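Long-range contact in F420-dependent alcohol dehydrogenase (Methanoculleus thermophilus, PDB 1RHC), which probably oxidises secondary alcohols to ketones, passing hydride to the deazaflavin coenzyme F420 within a barrel of the bacterial luciferase family: residues 22-31 with 314-325. Numbering follows the deposited sequence.
Sequences QAIRAEKVGF and VNFGIDIFKEVI
In this TIM barrel of the bacterial luciferase family, the contact closes the ring of outer helices: helix 16-29, which follows the first strand, 4-8, packs beside the C-terminal helices that follow strand 304-309, its neighbour in the sheet. The segments 22-29 and 314-319 run roughly parallel, their axes 9.9 Å apart, and interlock as knobs into holes. Ile318 enters among Gln22, Arg25, Ala26 and Val29; its CG2 lies 4.0 Å from Ala26 CA, a close approach that the small alanine permits, while CD1 reaches the CB of Gln22. In return the branched Val29 wedges among Ile318, Asp319, Phe321 and Lys322. Where helix 16-29 stops in a Schellman motif, Gly30 takes the positive phi (121°) that a side chain would hinder, and the Phe31 side chain lies against Ile5 of strand 4-8. CZ of Phe31 comes 3.4 Å from CG of Phe321 over that ring's face, the planes inclined at 37°, and CD1 of Ile325 sits over the face of the Phe31 ring in a CH-pi contact, 4.0 Å from its centroid. Along the outer margin Arg25, its chain extended from CG to NE so that NE and NH2 reach Asp319, grips that carboxylate side-on in a salt bridge, and the amide of Asn315 stacks on one guanidinium face. A leucine in place of Arg25 would probably leave the Asp319 carboxylate without its cationic mate and the Asn315 amide without its flat partner. The two bonds differ: Arg25 NE meets Asp319 OD1 at 3.0 Å, 33° out of the carboxylate plane, whereas Arg25 NH2 reaches the syn lone pair of Asp319 OD2.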
ATOM      1  N   GLN A  22       8.719  12.527 -12.834  1.00 17.46           N
ATOM      2  CA  GLN A  22       8.242  12.354 -14.206  1.00 17.65           C
ATOM      3  C   GLN A  22       6.729  12.530 -14.280  1.00 17.63           C
ATOM      4  O   GLN A  22       6.219  13.128 -15.234  1.00 17.78           O
ATOM      5  CB  GLN A  22       8.569  10.957 -14.723  1.00 17.38           C
ATOM      6  CG  GLN A  22      10.060  10.678 -14.951  1.00 15.87           C
ATOM      7  CD  GLN A  22      10.274   9.252 -15.424  1.00 17.44           C
ATOM      8  OE1 GLN A  22       9.427   8.685 -16.135  1.00 18.60           O
ATOM      9  NE2 GLN A  22      11.403   8.665 -15.048  1.00 18.13           N
ATOM     10  N   ALA A  23       6.008  11.990 -13.289  1.00 15.99           N
ATOM     11  CA  ALA A  23       4.555  12.104 -13.273  1.00 14.73           C
ATOM     12  C   ALA A  23       4.101  13.563 -13.160  1.00 17.88           C
ATOM     13  O   ALA A  23       3.159  13.998 -13.814  1.00 18.15           O
ATOM     14  CB  ALA A  23       3.960  11.249 -12.110  1.00 17.46           C
ATOM     15  N   ILE A  24       4.765  14.327 -12.313  1.00 15.11           N
ATOM     16  CA  ILE A  24       4.446  15.744 -12.158  1.00 17.44           C
ATOM     17  C   ILE A  24       4.711  16.479 -13.490  1.00 16.76           C
ATOM     18  O   ILE A  24       3.895  17.282 -13.940  1.00 19.92           O
ATOM     19  CB  ILE A  24       5.321  16.365 -11.051  1.00 16.39           C
ATOM     20  CG1 ILE A  24       4.909  15.776  -9.698  1.00 19.07           C
ATOM     21  CG2 ILE A  24       5.179  17.909 -11.069  1.00 18.37           C
ATOM     22  CD1 ILE A  24       5.933  16.044  -8.566  1.00 25.06           C
ATOM     23  N   ARG A  25       5.839  16.191 -14.118  1.00 15.83           N
ATOM     24  CA  ARG A  25       6.167  16.838 -15.399  1.00 17.43           C
ATOM     25  C   ARG A  25       5.168  16.420 -16.512  1.00 21.37           C
ATOM     26  O   ARG A  25       4.797  17.234 -17.363  1.00 18.65           O
ATOM     27  CB  ARG A  25       7.613  16.475 -15.799  1.00 20.39           C
ATOM     28  CG  ARG A  25       8.177  17.267 -17.025  1.00 27.75           C
ATOM     29  CD  ARG A  25       9.689  16.998 -17.206  1.00 39.60           C
ATOM     30  NE  ARG A  25      10.370  17.877 -18.171  1.00 41.15           N
ATOM     31  CZ  ARG A  25      11.502  18.547 -17.913  1.00 40.18           C
ATOM     32  NH1 ARG A  25      12.093  18.460 -16.735  1.00 37.77           N
ATOM     33  NH2 ARG A  25      12.051  19.311 -18.839  1.00 40.94           N
ATOM     34  N   ALA A  26       4.748  15.155 -16.506  1.00 17.09           N
ATOM     35  CA  ALA A  26       3.796  14.646 -17.496  1.00 17.94           C
ATOM     36  C   ALA A  26       2.488  15.395 -17.373  1.00 16.14           C
ATOM     37  O   ALA A  26       1.871  15.748 -18.376  1.00 19.99           O
ATOM     38  CB  ALA A  26       3.543  13.153 -17.280  1.00 16.40           C
ATOM     39  N   GLU A  27       2.053  15.625 -16.144  1.00 16.37           N
ATOM     40  CA  GLU A  27       0.797  16.353 -15.935  1.00 14.87           C
ATOM     41  C   GLU A  27       0.904  17.759 -16.515  1.00 25.16           C
ATOM     42  O   GLU A  27      -0.020  18.261 -17.173  1.00 18.58           O
ATOM     43  CB  GLU A  27       0.485  16.459 -14.446  1.00 19.42           C
ATOM     44  CG  GLU A  27      -0.741  17.314 -14.192  1.00 20.41           C
ATOM     45  CD  GLU A  27      -1.275  17.178 -12.775  1.00 25.04           C
ATOM     46  OE1 GLU A  27      -2.413  16.705 -12.615  1.00 28.64           O
ATOM     47  OE2 GLU A  27      -0.573  17.566 -11.825  1.00 26.13           O
ATOM     48  N   LYS A  28       2.040  18.398 -16.265  1.00 17.81           N
ATOM     49  CA  LYS A  28       2.229  19.760 -16.763  1.00 19.61           C
ATOM     50  C   LYS A  28       2.238  19.842 -18.282  1.00 19.54           C
ATOM     51  O   LYS A  28       1.739  20.801 -18.859  1.00 23.37           O
ATOM     52  CB  LYS A  28       3.526  20.332 -16.185  1.00 22.66           C
ATOM     53  CG  LYS A  28       3.374  20.657 -14.685  1.00 34.74           C
ATOM     54  CD  LYS A  28       4.664  21.165 -14.035  1.00 43.74           C
ATOM     55  CE  LYS A  28       4.419  21.442 -12.547  1.00 47.52           C
ATOM     56  NZ  LYS A  28       5.648  21.848 -11.815  1.00 52.97           N
ATOM     57  N   VAL A  29       2.813  18.839 -18.930  1.00 17.61           N
ATOM     58  CA  VAL A  29       2.896  18.786 -20.391  1.00 18.67           C
ATOM     59  C   VAL A  29       1.549  18.515 -21.032  1.00 24.98           C
ATOM     60  O   VAL A  29       1.356  18.797 -22.207  1.00 23.92           O
ATOM     61  CB  VAL A  29       3.918  17.712 -20.787  1.00 22.70           C
ATOM     62  CG1 VAL A  29       3.710  17.257 -22.205  1.00 34.62           C
ATOM     63  CG2 VAL A  29       5.313  18.279 -20.587  1.00 26.38           C
ATOM     64  N   GLY A  30       0.618  17.944 -20.269  1.00 18.31           N
ATOM     65  CA  GLY A  30      -0.711  17.712 -20.814  1.00 19.91           C
ATOM     66  C   GLY A  30      -1.242  16.287 -20.854  1.00 22.26           C
ATOM     67  O   GLY A  30      -2.314  16.045 -21.421  1.00 20.01           O
ATOM     68  N   PHE A  31      -0.515  15.329 -20.296  1.00 18.14           N
ATOM     69  CA  PHE A  31      -1.038  13.960 -20.293  1.00 15.55           C
ATOM     70  C   PHE A  31      -2.301  13.914 -19.454  1.00 19.16           C
ATOM     71  O   PHE A  31      -2.434  14.649 -18.475  1.00 22.45           O
ATOM     72  CB  PHE A  31      -0.018  12.963 -19.745  1.00 17.26           C
ATOM     73  CG  PHE A  31       1.103  12.655 -20.685  1.00 16.06           C
ATOM     74  CD1 PHE A  31       2.233  13.468 -20.740  1.00 20.60           C
ATOM     75  CD2 PHE A  31       1.057  11.510 -21.479  1.00 17.67           C
ATOM     76  CE1 PHE A  31       3.302  13.141 -21.567  1.00 20.57           C
ATOM     77  CE2 PHE A  31       2.118  11.164 -22.309  1.00 21.35           C
ATOM     78  CZ  PHE A  31       3.257  11.991 -22.351  1.00 23.83           C
ATOM     79  N   VAL A 314      15.324  11.073 -20.807  1.00 19.33           N
ATOM     80  CA  VAL A 314      13.986  10.993 -20.226  1.00 20.65           C
ATOM     81  C   VAL A 314      13.174  12.276 -20.280  1.00 22.25           C
ATOM     82  O   VAL A 314      11.993  12.259 -20.647  1.00 18.96           O
ATOM     83  CB  VAL A 314      14.060  10.501 -18.762  1.00 22.94           C
ATOM     84  CG1 VAL A 314      12.670  10.559 -18.117  1.00 24.57           C
ATOM     85  CG2 VAL A 314      14.623   9.078 -18.736  1.00 27.27           C
ATOM     86  N   ASN A 315      13.789  13.400 -19.915  1.00 19.12           N
ATOM     87  CA  ASN A 315      13.042  14.664 -19.910  1.00 17.41           C
ATOM     88  C   ASN A 315      12.560  15.108 -21.276  1.00 16.57           C
ATOM     89  O   ASN A 315      11.471  15.661 -21.400  1.00 18.34           O
ATOM     90  CB  ASN A 315      13.903  15.751 -19.278  1.00 22.90           C
ATOM     91  CG  ASN A 315      14.068  15.549 -17.783  1.00 32.00           C
ATOM     92  OD1 ASN A 315      15.003  16.070 -17.177  1.00 38.18           O
ATOM     93  ND2 ASN A 315      13.149  14.799 -17.180  1.00 28.08           N
ATOM     94  N   PHE A 316      13.389  14.891 -22.301  1.00 19.27           N
ATOM     95  CA  PHE A 316      13.010  15.184 -23.689  1.00 19.33           C
ATOM     96  C   PHE A 316      11.855  14.234 -24.078  1.00 17.95           C
ATOM     97  O   PHE A 316      10.922  14.635 -24.775  1.00 19.06           O
ATOM     98  CB  PHE A 316      14.204  14.923 -24.602  1.00 19.67           C
ATOM     99  CG  PHE A 316      13.878  14.955 -26.062  1.00 21.72           C
ATOM    100  CD1 PHE A 316      13.493  16.146 -26.679  1.00 26.93           C
ATOM    101  CD2 PHE A 316      13.976  13.788 -26.827  1.00 19.16           C
ATOM    102  CE1 PHE A 316      13.211  16.190 -28.048  1.00 24.82           C
ATOM    103  CE2 PHE A 316      13.696  13.815 -28.198  1.00 26.09           C
ATOM    104  CZ  PHE A 316      13.311  15.021 -28.812  1.00 23.92           C
ATOM    105  N   GLY A 317      11.936  12.992 -23.623  1.00 19.62           N
ATOM    106  CA  GLY A 317      10.899  11.998 -23.909  1.00 19.12           C
ATOM    107  C   GLY A 317       9.539  12.443 -23.375  1.00 21.35           C
ATOM    108  O   GLY A 317       8.492  12.032 -23.873  1.00 19.60           O
ATOM    109  N   ILE A 318       9.537  13.251 -22.332  1.00 14.98           N
ATOM    110  CA  ILE A 318       8.276  13.777 -21.811  1.00 15.12           C
ATOM    111  C   ILE A 318       7.906  15.067 -22.533  1.00 18.85           C
ATOM    112  O   ILE A 318       6.770  15.241 -23.000  1.00 18.63           O
ATOM    113  CB  ILE A 318       8.357  14.110 -20.274  1.00 16.78           C
ATOM    114  CG1 ILE A 318       8.703  12.849 -19.474  1.00 16.90           C
ATOM    115  CG2 ILE A 318       7.028  14.713 -19.805  1.00 18.76           C
ATOM    116  CD1 ILE A 318       9.031  13.098 -18.020  1.00 21.43           C
ATOM    117  N   ASP A 319       8.867  15.997 -22.611  1.00 19.03           N
ATOM    118  CA  ASP A 319       8.649  17.327 -23.202  1.00 19.41           C
ATOM    119  C   ASP A 319       8.130  17.342 -24.627  1.00 14.86           C
ATOM    120  O   ASP A 319       7.336  18.202 -24.993  1.00 18.58           O
ATOM    121  CB  ASP A 319       9.972  18.115 -23.223  1.00 27.35           C
ATOM    122  CG  ASP A 319      10.349  18.608 -21.890  1.00 42.36           C
ATOM    123  OD1 ASP A 319       9.488  18.601 -20.978  1.00 39.85           O
ATOM    124  OD2 ASP A 319      11.506  19.008 -21.759  1.00 25.84           O
ATOM    125  N   ILE A 320       8.655  16.435 -25.426  1.00 19.07           N
ATOM    126  CA  ILE A 320       8.276  16.377 -26.838  1.00 17.57           C
ATOM    127  C   ILE A 320       6.782  16.123 -26.994  1.00 21.28           C
ATOM    128  O   ILE A 320       6.222  16.401 -28.047  1.00 19.44           O
ATOM    129  CB  ILE A 320       9.125  15.313 -27.584  1.00 19.68           C
ATOM    130  CG1 ILE A 320       9.045  15.538 -29.111  1.00 25.18           C
ATOM    131  CG2 ILE A 320       8.653  13.914 -27.264  1.00 24.03           C
ATOM    132  CD1 ILE A 320       9.690  16.808 -29.563  1.00 30.98           C
ATOM    133  N   PHE A 321       6.112  15.638 -25.939  1.00 22.23           N
ATOM    134  CA  PHE A 321       4.671  15.417 -26.069  1.00 20.68           C
ATOM    135  C   PHE A 321       3.850  16.689 -26.113  1.00 22.66           C
ATOM    136  O   PHE A 321       2.662  16.643 -26.416  1.00 23.00           O
ATOM    137  CB  PHE A 321       4.141  14.408 -25.025  1.00 17.02           C
ATOM    138  CG  PHE A 321       4.323  12.967 -25.472  1.00 22.01           C
ATOM    139  CD1 PHE A 321       5.578  12.370 -25.460  1.00 20.36           C
ATOM    140  CD2 PHE A 321       3.256  12.253 -26.007  1.00 24.51           C
ATOM    141  CE1 PHE A 321       5.783  11.103 -25.976  1.00 25.43           C
ATOM    142  CE2 PHE A 321       3.448  10.974 -26.532  1.00 20.67           C
ATOM    143  CZ  PHE A 321       4.699  10.394 -26.524  1.00 25.67           C
ATOM    144  N   LYS A 322       4.477  17.839 -25.839  1.00 18.14           N
ATOM    145  CA  LYS A 322       3.774  19.107 -25.994  1.00 17.09           C
ATOM    146  C   LYS A 322       3.394  19.216 -27.502  1.00 19.64           C
ATOM    147  O   LYS A 322       2.401  19.846 -27.866  1.00 23.79           O
ATOM    148  CB  LYS A 322       4.679  20.289 -25.622  1.00 22.17           C
ATOM    149  CG  LYS A 322       4.966  20.408 -24.115  1.00 28.62           C
ATOM    150  CD  LYS A 322       5.891  21.596 -23.803  1.00 27.08           C
ATOM    151  CE  LYS A 322       5.188  22.930 -24.002  1.00 25.23           C
ATOM    152  NZ  LYS A 322       4.265  23.288 -22.874  1.00 31.71           N
ATOM    153  N   GLU A 323       4.201  18.609 -28.359  1.00 20.70           N
ATOM    154  CA  GLU A 323       3.950  18.635 -29.804  1.00 22.85           C
ATOM    155  C   GLU A 323       3.062  17.459 -30.256  1.00 25.96           C
ATOM    156  O   GLU A 323       2.313  17.573 -31.230  1.00 32.76           O
ATOM    157  CB  GLU A 323       5.275  18.547 -30.565  1.00 22.37           C
ATOM    158  CG  GLU A 323       6.218  19.747 -30.324  1.00 21.25           C
ATOM    159  CD  GLU A 323       5.693  21.041 -30.925  1.00 30.44           C
ATOM    160  OE1 GLU A 323       6.276  22.120 -30.659  1.00 27.08           O
ATOM    161  OE2 GLU A 323       4.701  20.999 -31.671  1.00 27.69           O
ATOM    162  N   VAL A 324       3.142  16.344 -29.537  1.00 20.93           N
ATOM    163  CA  VAL A 324       2.400  15.137 -29.916  1.00 22.14           C
ATOM    164  C   VAL A 324       0.933  15.118 -29.504  1.00 25.35           C
ATOM    165  O   VAL A 324       0.049  14.830 -30.314  1.00 24.50           O
ATOM    166  CB  VAL A 324       3.094  13.863 -29.341  1.00 21.37           C
ATOM    167  CG1 VAL A 324       2.289  12.614 -29.696  1.00 21.47           C
ATOM    168  CG2 VAL A 324       4.483  13.719 -29.919  1.00 22.66           C
ATOM    169  N   ILE A 325       0.674  15.452 -28.247  1.00 20.42           N
ATOM    170  CA  ILE A 325      -0.663  15.383 -27.704  1.00 21.58           C
ATOM    171  C   ILE A 325      -1.779  16.108 -28.482  1.00 27.60           C
ATOM    172  O   ILE A 325      -2.804  15.497 -28.827  1.00 26.35           O
ATOM    173  CB  ILE A 325      -0.603  15.772 -26.213  1.00 24.35           C
ATOM    174  CG1 ILE A 325       0.108  14.660 -25.428  1.00 20.91           C
ATOM    175  CG2 ILE A 325      -1.942  15.871 -25.642  1.00 24.21           C
ATOM    176  CD1 ILE A 325       0.295  14.981 -23.928  1.00 24.66           C
TER